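Side-chain contacts in ectonucleotide pyrophosphatase/phosphodiesterase family member 5 (PDB 5VEO), which probably hydrolyses phosphodiester bonds of nucleotides as a zinc-dependent ectoenzyme, and is held here in an inactivated form with AMP bound: residues P60-L65 against F170-E175; P126-K131 against S135-Y140; H325-D328 against E333-P336. The protein carries 1 engineered substitution. One frame throughout, in Å; residues are numbered along the deposited sequence.

Contact 1: P60-L65 against F170-E175. With AMP (adenosine monophosphate), chain Q.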
loop_
_atom_site.group_PDB
_atom_site.type_symbol
_atom_site.label_atom_id
_atom_site.label_comp_id
_atom_site.label_asym_id
_atom_site.label_seq_id
_atom_site.Cartn_x
_atom_site.Cartn_y
_atom_site.Cartn_z
ATOM N N PRO A 60 -0.449 -4.010 3.856
ATOM C CA PRO A 60 0.858 -4.616 3.547
ATOM C C PRO A 60 1.758 -3.686 2.745
ATOM O O PRO A 60 2.965 -3.607 3.006
ATOM C CB PRO A 60 0.478 -5.876 2.756
ATOM C CG PRO A 60 -0.884 -6.180 3.146
ATOM C CD PRO A 60 -1.560 -4.876 3.430
ATOM N N ASN A 61 1.204 -2.965 1.766
ATOM C CA ASN A 61 2.077 -2.203 0.878
ATOM C C ASN A 61 2.588 -0.914 1.493
ATOM O O ASN A 61 3.751 -0.561 1.280
ATOM C CB ASN A 61 1.379 -1.979 -0.453
ATOM C CG ASN A 61 1.630 -3.142 -1.344
ATOM O OD1 ASN A 61 2.670 -3.201 -1.999
ATOM N ND2 ASN A 61 0.758 -4.145 -1.278
ATOM N N HIS A 62 1.782 -0.228 2.304
ATOM C CA HIS A 62 2.304 0.960 2.962
ATOM C C HIS A 62 3.353 0.578 4.004
ATOM O O HIS A 62 4.359 1.279 4.156
ATOM C CB HIS A 62 1.185 1.784 3.598
ATOM C CG HIS A 62 0.329 2.548 2.623
ATOM N ND1 HIS A 62 -0.827 2.031 2.094
ATOM C CD2 HIS A 62 0.452 3.800 2.105
ATOM C CE1 HIS A 62 -1.389 2.926 1.294
ATOM N NE2 HIS A 62 -0.632 4.009 1.283
ATOM N N TYR A 63 3.172 -0.555 4.698
ATOM C CA TYR A 63 4.195 -0.917 5.680
ATOM C C TYR A 63 5.487 -1.354 4.988
ATOM O O TYR A 63 6.584 -1.080 5.499
ATOM C CB TYR A 63 3.683 -1.990 6.634
ATOM C CG TYR A 63 4.314 -1.945 8.042
ATOM C CD1 TYR A 63 4.533 -0.736 8.697
ATOM C CD2 TYR A 63 4.627 -3.117 8.721
ATOM C CE1 TYR A 63 5.066 -0.698 9.973
ATOM C CE2 TYR A 63 5.166 -3.084 10.010
ATOM C CZ TYR A 63 5.386 -1.865 10.619
ATOM O OH TYR A 63 5.897 -1.777 11.909
ATOM N N THR A 64 5.387 -1.977 3.808
ATOM C CA THR A 64 6.586 -2.252 3.023
ATOM C C THR A 64 7.332 -0.964 2.679
ATOM O O THR A 64 8.566 -0.924 2.718
ATOM C CB THR A 64 6.216 -3.028 1.755
ATOM O OG1 THR A 64 5.897 -4.370 2.127
ATOM C CG2 THR A 64 7.369 -3.053 0.739
ATOM N N LEU A 65 6.612 0.097 2.341
ATOM C CA LEU A 65 7.288 1.323 1.946
ATOM C C LEU A 65 8.131 1.888 3.076
ATOM O O LEU A 65 9.142 2.543 2.814
ATOM C CB LEU A 65 6.271 2.361 1.480
ATOM C CG LEU A 65 5.526 2.052 0.172
ATOM C CD1 LEU A 65 4.629 3.217 -0.228
ATOM C CD2 LEU A 65 6.463 1.689 -0.967
ATOM N N PHE A 170 4.987 12.133 5.789
ATOM C CA PHE A 170 4.142 11.157 5.104
ATOM C C PHE A 170 2.750 11.742 4.963
ATOM O O PHE A 170 2.159 12.175 5.956
ATOM C CB PHE A 170 4.058 9.834 5.870
ATOM C CG PHE A 170 5.350 9.109 5.929
ATOM C CD1 PHE A 170 5.722 8.267 4.887
ATOM C CD2 PHE A 170 6.220 9.286 6.995
ATOM C CE1 PHE A 170 6.929 7.599 4.908
ATOM C CE2 PHE A 170 7.434 8.612 7.025
ATOM C CZ PHE A 170 7.794 7.777 5.974
ATOM N N LEU A 171 2.224 11.743 3.743
ATOM C CA LEU A 171 0.917 12.304 3.427
ATOM C C LEU A 171 0.125 11.260 2.660
ATOM O O LEU A 171 0.641 10.680 1.707
ATOM C CB LEU A 171 1.068 13.585 2.600
ATOM C CG LEU A 171 -0.161 14.237 1.997
ATOM C CD1 LEU A 171 -1.114 14.691 3.090
ATOM C CD2 LEU A 171 0.212 15.410 1.075
ATOM N N TYR A 172 -1.108 11.019 3.087
ATOM C CA TYR A 172 -1.950 9.971 2.531
ATOM C C TYR A 172 -3.296 10.558 2.125
ATOM O O TYR A 172 -3.873 11.395 2.843
ATOM C CB TYR A 172 -2.120 8.854 3.561
ATOM C CG TYR A 172 -3.103 7.775 3.196
ATOM C CD1 TYR A 172 -2.771 6.779 2.288
ATOM C CD2 TYR A 172 -4.364 7.764 3.744
ATOM C CE1 TYR A 172 -3.672 5.786 1.956
ATOM C CE2 TYR A 172 -5.272 6.787 3.420
ATOM C CZ TYR A 172 -4.929 5.805 2.515
ATOM O OH TYR A 172 -5.853 4.849 2.207
ATOM N N TRP A 173 -3.807 10.081 0.987
ATOM C CA TRP A 173 -5.136 10.436 0.493
ATOM C C TRP A 173 -5.807 9.182 -0.057
ATOM O O TRP A 173 -5.137 8.336 -0.658
ATOM C CB TRP A 173 -5.034 11.524 -0.580
ATOM C CG TRP A 173 -6.331 12.102 -1.059
ATOM C CD1 TRP A 173 -6.816 12.088 -2.340
ATOM C CD2 TRP A 173 -7.304 12.795 -0.272
ATOM N NE1 TRP A 173 -8.021 12.742 -2.394
ATOM C CE2 TRP A 173 -8.347 13.180 -1.138
ATOM C CE3 TRP A 173 -7.393 13.127 1.083
ATOM C CZ2 TRP A 173 -9.469 13.868 -0.693
ATOM C CZ3 TRP A 173 -8.498 13.826 1.526
ATOM C CH2 TRP A 173 -9.528 14.184 0.641
ATOM N N GLU A 174 -7.137 9.069 0.141
ATOM C CA GLU A 174 -7.874 7.831 -0.126
ATOM C C GLU A 174 -8.313 7.667 -1.579
ATOM O O GLU A 174 -8.814 6.584 -1.945
ATOM C CB GLU A 174 -9.103 7.758 0.777
ATOM C CG GLU A 174 -8.781 7.662 2.265
ATOM C CD GLU A 174 -8.421 8.985 2.940
ATOM O OE1 GLU A 174 -7.984 8.929 4.121
ATOM O OE2 GLU A 174 -8.622 10.067 2.325
ATOM N N GLU A 175 -8.166 8.708 -2.393
ATOM C CA GLU A 175 -8.439 8.618 -3.827
ATOM C C GLU A 175 -7.135 8.488 -4.608
ATOM O O GLU A 175 -6.102 9.066 -4.209
ATOM C CB GLU A 175 -9.218 9.841 -4.307
ATOM C CG GLU A 175 -10.643 9.913 -3.804
ATOM C CD GLU A 175 -11.611 8.942 -4.492
ATOM O OE1 GLU A 175 -11.184 7.906 -5.046
ATOM O OE2 GLU A 175 -12.828 9.226 -4.444
HETATM P P AMP Q . -7.242 -0.585 0.406
HETATM O O1P AMP Q . -6.573 -1.887 0.726
HETATM O O2P AMP Q . -8.586 -0.795 -0.302
HETATM O O3P AMP Q . -6.354 0.368 -0.391
HETATM O "O5'" AMP Q . -7.564 0.172 1.780
HETATM C "C5'" AMP Q . -7.701 1.601 1.771
HETATM C "C4'" AMP Q . -8.732 2.115 2.736
HETATM O "O4'" AMP Q . -8.195 2.044 4.049
HETATM C "C3'" AMP Q . -9.079 3.590 2.520
HETATM O "O3'" AMP Q . -10.364 3.719 1.953
HETATM C "C2'" AMP Q . -9.055 4.210 3.920
HETATM O "O2'" AMP Q . -10.205 4.931 4.271
HETATM C "C1'" AMP Q . -8.847 3.015 4.828
HETATM N N9 AMP Q . -8.021 3.311 5.978
HETATM C C8 AMP Q . -6.727 3.676 5.989
HETATM N N7 AMP Q . -6.309 3.838 7.269
HETATM C C5 AMP Q . -7.379 3.556 8.060
HETATM C C6 AMP Q . -7.654 3.515 9.510
HETATM N N6 AMP Q . -6.679 3.818 10.386
HETATM N N1 AMP Q . -8.887 3.170 9.922
HETATM C C2 AMP Q . -9.880 2.858 9.071
HETATM N N3 AMP Q . -9.715 2.861 7.738
HETATM C C4 AMP Q . -8.500 3.215 7.207
#

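Contact 2: P126-K131 against S135-Y140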
loop_
_atom_site.group_PDB
_atom_site.type_symbol
_atom_site.label_atom_id
_atom_site.label_comp_id
_atom_site.label_asym_id
_atom_site.label_seq_id
_atom_site.Cartn_x
_atom_site.Cartn_y
_atom_site.Cartn_z
ATOM N N PRO A 126 -1.140 5.122 6.779
ATOM C CA PRO A 126 -1.469 3.874 7.489
ATOM C C PRO A 126 -0.454 3.477 8.557
ATOM O O PRO A 126 0.749 3.376 8.305
ATOM C CB PRO A 126 -1.522 2.851 6.350
ATOM C CG PRO A 126 -2.041 3.645 5.220
ATOM C CD PRO A 126 -1.361 4.983 5.330
ATOM N N GLY A 127 -0.962 3.225 9.767
ATOM C CA GLY A 127 -0.135 2.831 10.887
ATOM C C GLY A 127 0.564 3.957 11.620
ATOM O O GLY A 127 1.132 3.714 12.695
ATOM N N ALA A 128 0.563 5.178 11.084
ATOM C CA ALA A 128 1.305 6.256 11.723
ATOM C C ALA A 128 0.661 6.718 13.029
ATOM O O ALA A 128 1.339 7.351 13.851
ATOM C CB ALA A 128 1.452 7.430 10.754
ATOM N N ASP A 129 -0.617 6.419 13.251
ATOM C CA ASP A 129 -1.276 6.759 14.506
ATOM C C ASP A 129 -1.377 5.554 15.434
ATOM O O ASP A 129 -2.200 5.545 16.364
ATOM C CB ASP A 129 -2.649 7.402 14.242
ATOM C CG ASP A 129 -3.614 6.504 13.487
ATOM O OD1 ASP A 129 -3.166 5.698 12.654
ATOM O OD2 ASP A 129 -4.843 6.638 13.708
ATOM N N VAL A 130 -0.531 4.552 15.212
ATOM C CA VAL A 130 -0.463 3.342 16.024
ATOM C C VAL A 130 0.804 3.402 16.860
ATOM O O VAL A 130 1.864 3.774 16.356
ATOM C CB VAL A 130 -0.452 2.081 15.139
ATOM C CG1 VAL A 130 -0.309 0.798 15.978
ATOM C CG2 VAL A 130 -1.705 1.992 14.280
ATOM N N LYS A 131 0.710 2.996 18.122
ATOM C CA LYS A 131 1.898 2.938 18.956
ATOM C C LYS A 131 2.696 1.698 18.569
ATOM O O LYS A 131 2.178 0.580 18.612
ATOM C CB LYS A 131 1.529 2.916 20.440
ATOM C CG LYS A 131 2.738 2.937 21.319
ATOM C CD LYS A 131 2.340 2.881 22.796
ATOM C CE LYS A 131 2.187 4.267 23.357
ATOM N NZ LYS A 131 1.935 4.282 24.846
ATOM N N SER A 135 6.355 3.923 20.443
ATOM C CA SER A 135 6.700 5.169 19.773
ATOM C C SER A 135 5.666 5.504 18.717
ATOM O O SER A 135 5.042 4.615 18.127
ATOM C CB SER A 135 8.057 5.114 19.065
ATOM O OG SER A 135 9.112 4.833 19.952
ATOM N N PHE A 136 5.516 6.800 18.488
ATOM C CA PHE A 136 4.744 7.398 17.410
ATOM C C PHE A 136 5.678 8.265 16.582
ATOM O O PHE A 136 6.770 8.629 17.042
ATOM C CB PHE A 136 3.615 8.294 17.949
ATOM C CG PHE A 136 2.516 7.563 18.673
ATOM C CD1 PHE A 136 1.433 7.038 17.984
ATOM C CD2 PHE A 136 2.544 7.452 20.044
ATOM C CE1 PHE A 136 0.412 6.388 18.660
ATOM C CE2 PHE A 136 1.531 6.801 20.725
ATOM C CZ PHE A 136 0.469 6.270 20.039
ATOM N N PRO A 137 5.273 8.650 15.371
ATOM C CA PRO A 137 5.920 9.797 14.722
ATOM C C PRO A 137 5.883 11.010 15.648
ATOM O O PRO A 137 4.944 11.192 16.424
ATOM C CB PRO A 137 5.073 10.020 13.462
ATOM C CG PRO A 137 4.335 8.713 13.251
ATOM C CD PRO A 137 4.050 8.247 14.656
ATOM N N THR A 138 6.913 11.849 15.546
ATOM C CA THR A 138 6.982 13.062 16.369
ATOM C C THR A 138 5.685 13.852 16.307
ATOM O O THR A 138 5.171 14.318 17.336
ATOM C CB THR A 138 8.130 13.942 15.904
ATOM O OG1 THR A 138 9.306 13.144 15.773
ATOM C CG2 THR A 138 8.358 15.108 16.903
ATOM N N TYR A 139 5.139 14.006 15.092
ATOM C CA TYR A 139 3.852 14.633 14.853
ATOM C C TYR A 139 2.991 13.688 14.036
ATOM O O TYR A 139 3.467 13.118 13.046
ATOM C CB TYR A 139 3.974 15.947 14.074
ATOM C CG TYR A 139 4.966 16.980 14.608
ATOM C CD1 TYR A 139 4.591 17.868 15.595
ATOM C CD2 TYR A 139 6.246 17.087 14.087
ATOM C CE1 TYR A 139 5.464 18.821 16.068
ATOM C CE2 TYR A 139 7.143 18.049 14.558
ATOM C CZ TYR A 139 6.735 18.911 15.546
ATOM O OH TYR A 139 7.613 19.876 16.024
ATOM N N TYR A 140 1.720 13.559 14.404
ATOM C CA TYR A 140 0.812 12.739 13.606
ATOM C C TYR A 140 -0.625 13.167 13.859
ATOM O O TYR A 140 -0.948 13.792 14.880
ATOM C CB TYR A 140 0.984 11.242 13.904
ATOM C CG TYR A 140 0.514 10.831 15.271
ATOM C CD1 TYR A 140 -0.783 10.392 15.477
ATOM C CD2 TYR A 140 1.371 10.880 16.364
ATOM C CE1 TYR A 140 -1.229 10.022 16.754
ATOM C CE2 TYR A 140 0.933 10.520 17.645
ATOM C CZ TYR A 140 -0.360 10.084 17.824
ATOM O OH TYR A 140 -0.790 9.729 19.089
HETATM O O HOH W 1 4.433 4.507 15.324
#

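Contact 3: H325-D328 against E333-P336. With ZN (zinc ion), chain D; AMP (adenosine monophosphate), chain Q.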
loop_
_atom_site.group_PDB
_atom_site.type_symbol
_atom_site.label_atom_id
_atom_site.label_comp_id
_atom_site.label_asym_id
_atom_site.label_seq_id
_atom_site.Cartn_x
_atom_site.Cartn_y
_atom_site.Cartn_z
ATOM N N HIS A 325 -8.459 -4.828 -6.048
ATOM C CA HIS A 325 -7.029 -5.075 -6.054
ATOM C C HIS A 325 -6.751 -6.077 -4.941
ATOM O O HIS A 325 -7.650 -6.459 -4.189
ATOM C CB HIS A 325 -6.264 -3.756 -5.867
ATOM C CG HIS A 325 -6.683 -3.018 -4.638
ATOM N ND1 HIS A 325 -6.094 -3.232 -3.413
ATOM C CD2 HIS A 325 -7.709 -2.160 -4.418
ATOM C CE1 HIS A 325 -6.699 -2.486 -2.500
ATOM N NE2 HIS A 325 -7.695 -1.843 -3.083
ATOM N N GLY A 326 -5.498 -6.481 -4.822
ATOM C CA GLY A 326 -5.111 -7.579 -3.959
ATOM C C GLY A 326 -4.535 -8.753 -4.708
ATOM O O GLY A 326 -3.886 -9.612 -4.091
ATOM N N TYR A 327 -4.716 -8.771 -6.028
ATOM C CA TYR A 327 -4.247 -9.819 -6.915
ATOM C C TYR A 327 -2.714 -9.892 -6.969
ATOM O O TYR A 327 -1.987 -9.012 -6.501
ATOM C CB TYR A 327 -4.790 -9.577 -8.322
ATOM C CG TYR A 327 -6.296 -9.456 -8.376
ATOM C CD1 TYR A 327 -7.095 -10.586 -8.455
ATOM C CD2 TYR A 327 -6.920 -8.225 -8.320
ATOM C CE1 TYR A 327 -8.478 -10.487 -8.496
ATOM C CE2 TYR A 327 -8.296 -8.116 -8.355
ATOM C CZ TYR A 327 -9.072 -9.243 -8.443
ATOM O OH TYR A 327 -10.439 -9.128 -8.469
ATOM N N ASP A 328 -2.243 -10.990 -7.567
ATOM C CA ASP A 328 -0.842 -11.227 -7.896
ATOM C C ASP A 328 -0.092 -9.927 -8.198
ATOM O O ASP A 328 -0.491 -9.163 -9.094
ATOM C CB ASP A 328 -0.808 -12.170 -9.101
ATOM C CG ASP A 328 0.558 -12.737 -9.404
ATOM O OD1 ASP A 328 1.580 -12.219 -8.938
ATOM O OD2 ASP A 328 0.581 -13.725 -10.162
ATOM N N GLU A 333 -1.669 -4.318 -13.775
ATOM C CA GLU A 333 -2.754 -3.491 -13.261
ATOM C C GLU A 333 -2.648 -3.279 -11.753
ATOM O O GLU A 333 -3.269 -2.345 -11.235
ATOM C CB GLU A 333 -4.115 -4.079 -13.628
ATOM C CG GLU A 333 -4.389 -3.922 -15.131
ATOM C CD GLU A 333 -5.713 -4.402 -15.634
ATOM O OE1 GLU A 333 -6.643 -4.572 -14.854
ATOM O OE2 GLU A 333 -5.811 -4.613 -16.872
ATOM N N MET A 334 -1.888 -4.120 -11.046
ATOM C CA MET A 334 -1.688 -3.936 -9.609
ATOM C C MET A 334 -0.565 -2.960 -9.285
ATOM O O MET A 334 -0.398 -2.610 -8.105
ATOM C CB MET A 334 -1.412 -5.277 -8.948
ATOM C CG MET A 334 -2.602 -6.202 -8.927
ATOM S SD MET A 334 -4.044 -5.520 -8.095
ATOM C CE MET A 334 -5.007 -4.960 -9.457
ATOM N N HIS A 335 0.170 -2.463 -10.310
ATOM C CA HIS A 335 1.362 -1.664 -10.031
ATOM C C HIS A 335 1.028 -0.181 -9.852
ATOM O O HIS A 335 0.235 0.386 -10.611
ATOM C CB HIS A 335 2.384 -1.833 -11.145
ATOM C CG HIS A 335 2.931 -3.221 -11.216
ATOM N ND1 HIS A 335 3.652 -3.694 -12.287
ATOM C CD2 HIS A 335 2.834 -4.251 -10.343
ATOM C CE1 HIS A 335 3.979 -4.958 -12.072
ATOM N NE2 HIS A 335 3.508 -5.312 -10.889
ATOM N N PRO A 336 1.645 0.460 -8.860
ATOM C CA PRO A 336 1.400 1.874 -8.585
ATOM C C PRO A 336 2.303 2.805 -9.379
ATOM O O PRO A 336 3.399 2.439 -9.793
ATOM C CB PRO A 336 1.771 1.985 -7.106
ATOM C CG PRO A 336 2.914 1.015 -6.975
ATOM C CD PRO A 336 2.550 -0.148 -7.879
HETATM ZN ZN ZN D . -8.777 -0.333 -2.190
HETATM P P AMP Q . -7.242 -0.585 0.406
HETATM O O1P AMP Q . -6.573 -1.887 0.726
HETATM O O2P AMP Q . -8.586 -0.795 -0.302
HETATM O O3P AMP Q . -6.354 0.368 -0.391
HETATM O "O5'" AMP Q . -7.564 0.172 1.780
HETATM C "C5'" AMP Q . -7.701 1.601 1.771
HETATM C "C4'" AMP Q . -8.732 2.115 2.736
HETATM O "O4'" AMP Q . -8.195 2.044 4.049
HETATM C "C3'" AMP Q . -9.079 3.590 2.520
HETATM O "O3'" AMP Q . -10.364 3.719 1.953
HETATM C "C2'" AMP Q . -9.055 4.210 3.920
HETATM O "O2'" AMP Q . -10.205 4.931 4.271
HETATM C "C1'" AMP Q . -8.847 3.015 4.828
HETATM N N9 AMP Q . -8.021 3.311 5.978
HETATM C C8 AMP Q . -6.727 3.676 5.989
HETATM N N7 AMP Q . -6.309 3.838 7.269
HETATM C C5 AMP Q . -7.379 3.556 8.060
HETATM C C6 AMP Q . -7.654 3.515 9.510
HETATM N N6 AMP Q . -6.679 3.818 10.386
HETATM N N1 AMP Q . -8.887 3.170 9.922
HETATM C C2 AMP Q . -9.880 2.858 9.071
HETATM N N3 AMP Q . -9.715 2.861 7.738
HETATM C C4 AMP Q . -8.500 3.215 7.207
#

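Contact 1: P60-L65 against F170-E175
In the AMP pocket, close to the zinc centre of this alkaline-phosphatase-like fold, His62 and Tyr172 meet ring against ring as an offset edge-to-face pair. The edge of Tyr172 is turned toward the face of His62, with centroids 5.3 Å apart and planes at 78°. The touch is made by the NE2 and CE1 atoms of the imidazole: His62 NE2 lies 3.6 Å from Tyr172 CE1 and equally near CD1, while His62 CE1 is 3.7 Å from Tyr172 CE1. With chi1 at 173°, CG of Tyr172 points opposite the backbone N, which carries the phenol off the strand toward the helix and leads the hydroxyl up to the nucleotide. There Tyr172 OH lies 3.5 Å from C3' of AMP and hydrogen-bonds Asp22 OD2, a zinc ligand, so one side chain touches the ribose and is placed to orient a first-shell carboxylate. The His62 ring is fixed in rotation at both nitrogens, ND1 bonded to Ala58 O one helical turn back and NE2 to Ser20 OG. Further along, the methylene CG of Glu174 rests 3.7 Å from O2' of AMP. The pair joins helix 58-67, whose start bears the engineered Ala58, to strand 168-173, which runs in the mixed sheet between strands 16-21 and 120-123.

Contact 2: P126-K131 against S135-Y140
Phe136, Lys131 and Ala128 carry most of the buried surface where the loop 126-131 meets the following segment 135-140. The Phe136 ring lies between two partners: Lys131 CA sits 3.7 Å above one face, toward the rim, and Tyr140 OH of its own segment stands 3.5 Å above the centre of the opposite face. Lys131 extends its first methylenes with CG anti to the backbone N (chi1 -177°), laying CB 3.5 Å from Phe136 CZ; a bend at chi3 (-92°) then brings CE to 3.7 Å from Phe136 CE2. CE1 of Phe136 also comes 3.4 Å from Lys131 N, while the carbonyl oxygens of Ala128 and Asp129 lie at the ring edge, near its plane. Were Phe136 an alanine, the lysine chain would probably lose the face it lies on and be set free to swing, and Tyr140 OH would be left without the ring beneath it. Ala128, in the type I turn from Gly127 to Val130, touches Pro137 CG with its methyl; its carbonyl O lies 3.0 Å from Pro137 CD and is buried without a hydrogen-bond partner. Nearby, one water donates to both Val130 O and Ser135 O, joining the two backbones. Asp129 CB packs against Tyr140 CD1, while its OD2 accepts from Tyr98 OH and Tyr143 N. The loop links strand 120-123 to strand 139-140, which lies parallel beside it at the edge of the mixed sheet within this chain, with helix 109-115 packed against Ser135 and Pro137.

Contact 3: H325-D328 against E333-P336
The backbone of 325-328 passes 6.5 Å from that of 333-336 at its nearest pair of CA atoms, His325 and Met334, and turns at Gly326 with a positive phi (116°) at which a CB would press against the carbonyl O of His325. Met334 packs against 325-328: its sulfur SD lies 3.6 Å from His325 CB, and its CG lies 3.6 Å from the carbonyl O of Asp328. Bends at chi2 (-58°) and chi3 (99°) fold the methionine back, setting CE 4.0 Å from Tyr327 CD2. The sulfur stands in the plane of the Tyr327 ring, 5.3 Å from its centroid, an edge-on Met-aromatic contact. This packing backs one of the zinc sites of the alkaline phosphatase superfamily fold: His325 NE2 binds the zinc ion at 2.1 Å, alongside Asp177 and His181, and the AMP oxygen O2P binds the same ion at 1.9 Å. The phosphorus of AMP lies in the plane of the imidazole. The second ring nitrogen, His325 ND1, is hydrogen-bonded to Thr56 O, which fixes the rotation of the ligand ring. Asp328 leads off to a salt bridge with Arg290, and Tyr327 OH is hydrogen-bonded to the carbonyl O of Trp310.

Overall arrangement
Contacts 1 and 3 both touch AMP, their centres about 14 Å apart and their nearest atoms about 7 Å: contact 1 reaches the ribose, contact 3 the phosphate, beside the zinc that His325 and AMP share. Contact 2 is nested along the chain inside the loop that contact 1 closes. Contacts 1 and 2 join at Pro126, whose CG packs 3.7 Å from His62 CG and whose CD lies 3.8 Å from Tyr172 CD1; both also reach the same mixed sheet. Contact 2 comes near the nucleotide through Asp129, whose nearest side-chain atom is about 5 Å from AMP. Contacts 2 and 3 lie farthest apart, about 27 Å between centres, and do not touch.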